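Local atomic coordinates of glycoside hydrolase family 81 (Clostridium thermocellum, PDB entry 6FOP), a protein that hydrolyses beta-1,3-glucans such as laminarin, probably as an endo-acting glucanase of the cellulosome. Residues 265-270 and 296-301. Numbering follows the deposited sequence.
Sequences PHQWRN and FKTVYR
Between the helical turn 265-268 and the strand 296-301 the backbones come closest at Q267 and T298, whose CA atoms lie 6.1 Å apart, and no backbone-to-backbone hydrogen bond joins the two. The turn is closed internally by R269 N to P265 O, 2.9 Å; R269, the donor, is the first residue to leave helical geometry. How a tyrosine can tie a short helix to a sheet is illustrated by Y300, whose OH donates to the carbonyl O of H266 at 2.8 Å, the one direct hydrogen bond between the segments. N271, just past the turn, adds a bridge, its ND2 bonding both Q267 O and K297 O. The Y300 hydroxyl stands above the carbonyl plane, with a C=O...donor angle of 131°, while the acceptor lies in the plane of the tyrosine ring, at its edge. CD2 of H266 also approaches this OH, at 3.5 Å; ND1 of that imidazole is anchored to Y534, at the end of helix 514-534. The strand is an outer member of a three-stranded antiparallel sheet and pairs with strand 240-251. The alternation of a beta strand puts F296, T298 and Y300 at the contact. T298 brings its methyl, CG2, anti to its own carbonyl carbon, to 3.7 Å from Q267 O and 4.0 Å from Q267 CB. Further along, the extended Q267 chain carries its amide to the rim of F296, NE2 lying 4.0 Å from CZ near the ring plane, with the two planes turned 86° apart. OE1 accepts from Y264 N, and the phenylalanine ring stacks on F245 of the neighbouring strand.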
loop_
_atom_site.group_PDB
_atom_site.type_symbol
_atom_site.label_atom_id
_atom_site.label_comp_id
_atom_site.label_asym_id
_atom_site.label_seq_id
_atom_site.Cartn_x
_atom_site.Cartn_y
_atom_site.Cartn_z
ATOM N N PRO A 265 -12.648 -7.105 -2.950
ATOM C CA PRO A 265 -13.641 -6.673 -1.957
ATOM C C PRO A 265 -13.527 -5.225 -1.481
ATOM O O PRO A 265 -14.559 -4.562 -1.315
ATOM C CB PRO A 265 -13.400 -7.647 -0.808
ATOM C CG PRO A 265 -12.972 -8.899 -1.505
ATOM C CD PRO A 265 -12.088 -8.416 -2.614
ATOM N N HIS A 266 -12.314 -4.716 -1.263
ATOM C CA HIS A 266 -12.241 -3.314 -0.821
ATOM C C HIS A 266 -12.770 -2.324 -1.856
ATOM O O HIS A 266 -13.032 -1.157 -1.519
ATOM C CB HIS A 266 -10.827 -2.927 -0.373
ATOM C CG HIS A 266 -9.891 -2.690 -1.504
ATOM N ND1 HIS A 266 -9.273 -3.729 -2.161
ATOM C CD2 HIS A 266 -9.480 -1.553 -2.114
ATOM C CE1 HIS A 266 -8.547 -3.244 -3.144
ATOM N NE2 HIS A 266 -8.644 -1.926 -3.129
ATOM N N GLN A 267 -12.892 -2.757 -3.119
ATOM C CA GLN A 267 -13.454 -1.938 -4.191
ATOM C C GLN A 267 -14.952 -2.151 -4.345
ATOM O O GLN A 267 -15.689 -1.192 -4.552
ATOM C CB GLN A 267 -12.781 -2.249 -5.523
ATOM C CG GLN A 267 -11.298 -1.883 -5.538
ATOM C CD GLN A 267 -10.518 -2.495 -6.671
ATOM O OE1 GLN A 267 -10.790 -3.610 -7.068
ATOM N NE2 GLN A 267 -9.546 -1.782 -7.182
ATOM N N TRP A 268 -15.413 -3.411 -4.321
ATOM C CA TRP A 268 -16.847 -3.644 -4.572
ATOM C C TRP A 268 -17.738 -3.518 -3.357
ATOM O O TRP A 268 -18.939 -3.264 -3.501
ATOM C CB TRP A 268 -17.102 -4.990 -5.289
ATOM C CG TRP A 268 -16.699 -6.283 -4.615
ATOM C CD1 TRP A 268 -15.663 -7.085 -4.985
ATOM C CD2 TRP A 268 -17.328 -6.942 -3.502
ATOM N NE1 TRP A 268 -15.620 -8.200 -4.199
ATOM C CE2 TRP A 268 -16.633 -8.134 -3.278
ATOM C CE3 TRP A 268 -18.453 -6.669 -2.718
ATOM C CZ2 TRP A 268 -16.972 -9.024 -2.236
ATOM C CZ3 TRP A 268 -18.792 -7.562 -1.674
ATOM C CH2 TRP A 268 -18.051 -8.715 -1.458
ATOM N N ARG A 269 -17.176 -3.676 -2.158
ATOM C CA ARG A 269 -18.040 -3.718 -0.964
ATOM C C ARG A 269 -18.745 -2.375 -0.759
ATOM O O ARG A 269 -18.102 -1.322 -0.712
ATOM C CB ARG A 269 -17.257 -4.096 0.271
ATOM C CG ARG A 269 -18.160 -4.448 1.457
ATOM C CD ARG A 269 -17.377 -4.498 2.745
ATOM N NE ARG A 269 -16.264 -5.427 2.681
ATOM C CZ ARG A 269 -16.382 -6.760 2.729
ATOM N NH1 ARG A 269 -17.581 -7.348 2.773
ATOM N NH2 ARG A 269 -15.297 -7.495 2.684
ATOM N N ASN A 270 -20.072 -2.438 -0.658
ATOM C CA ASN A 270 -20.917 -1.267 -0.411
ATOM C C ASN A 270 -20.755 -0.182 -1.447
ATOM O O ASN A 270 -20.992 0.990 -1.173
ATOM C CB ASN A 270 -20.682 -0.740 1.009
ATOM C CG ASN A 270 -21.114 -1.731 2.081
ATOM O OD1 ASN A 270 -20.423 -1.933 3.083
ATOM N ND2 ASN A 270 -22.255 -2.353 1.872
ATOM N N PHE A 296 -14.441 2.501 -13.605
ATOM C CA PHE A 296 -15.334 2.502 -12.455
ATOM C C PHE A 296 -14.759 3.417 -11.392
ATOM O O PHE A 296 -13.606 3.830 -11.467
ATOM C CB PHE A 296 -15.564 1.083 -11.903
ATOM C CG PHE A 296 -14.368 0.465 -11.241
ATOM C CD1 PHE A 296 -13.413 -0.207 -11.977
ATOM C CD2 PHE A 296 -14.217 0.512 -9.845
ATOM C CE1 PHE A 296 -12.325 -0.803 -11.388
ATOM C CE2 PHE A 296 -13.140 -0.104 -9.250
ATOM C CZ PHE A 296 -12.175 -0.734 -10.024
ATOM N N LYS A 297 -15.576 3.683 -10.383
ATOM C CA LYS A 297 -15.115 4.454 -9.238
ATOM C C LYS A 297 -15.399 3.764 -7.930
ATOM O O LYS A 297 -16.300 2.936 -7.830
ATOM C CB LYS A 297 -15.667 5.869 -9.238
ATOM C CG LYS A 297 -17.122 6.038 -8.954
ATOM C CD LYS A 297 -17.457 7.530 -9.024
ATOM C CE LYS A 297 -18.869 7.818 -8.580
ATOM N NZ LYS A 297 -19.153 9.278 -8.689
ATOM N N THR A 298 -14.607 4.146 -6.928
ATOM C CA THR A 298 -14.907 3.833 -5.531
ATOM C C THR A 298 -15.040 5.173 -4.826
ATOM O O THR A 298 -14.362 6.163 -5.194
ATOM C CB THR A 298 -13.793 3.004 -4.864
ATOM O OG1 THR A 298 -12.559 3.734 -4.897
ATOM C CG2 THR A 298 -13.623 1.663 -5.529
ATOM N N VAL A 299 -15.864 5.191 -3.779
ATOM C CA VAL A 299 -16.026 6.400 -2.946
ATOM C C VAL A 299 -16.008 5.936 -1.493
ATOM O O VAL A 299 -16.819 5.107 -1.087
ATOM C CB VAL A 299 -17.334 7.171 -3.242
ATOM C CG1 VAL A 299 -17.378 8.440 -2.395
ATOM C CG2 VAL A 299 -17.403 7.557 -4.725
ATOM N N TYR A 300 -15.053 6.468 -0.732
ATOM C CA TYR A 300 -14.945 6.183 0.685
ATOM C C TYR A 300 -15.230 7.431 1.490
ATOM O O TYR A 300 -14.908 8.519 1.084
ATOM C CB TYR A 300 -13.532 5.705 0.989
ATOM C CG TYR A 300 -13.063 4.494 0.187
ATOM C CD1 TYR A 300 -13.838 3.351 0.068
ATOM C CD2 TYR A 300 -11.795 4.471 -0.370
ATOM C CE1 TYR A 300 -13.385 2.240 -0.663
ATOM C CE2 TYR A 300 -11.332 3.381 -1.084
ATOM C CZ TYR A 300 -12.118 2.261 -1.209
ATOM O OH TYR A 300 -11.630 1.197 -1.928
ATOM N N ARG A 301 -15.742 7.250 2.691
ATOM C CA ARG A 301 -15.844 8.349 3.651
ATOM C C ARG A 301 -14.508 8.478 4.396
ATOM O O ARG A 301 -13.962 7.511 4.925
ATOM C CB ARG A 301 -16.990 8.106 4.618
ATOM C CG ARG A 301 -18.343 8.202 3.956
ATOM C CD ARG A 301 -19.478 8.390 4.953
ATOM N NE ARG A 301 -20.778 8.092 4.356
ATOM C CZ ARG A 301 -21.453 8.908 3.549
ATOM N NH1 ARG A 301 -20.964 10.103 3.212
ATOM N NH2 ARG A 301 -22.633 8.521 3.060
#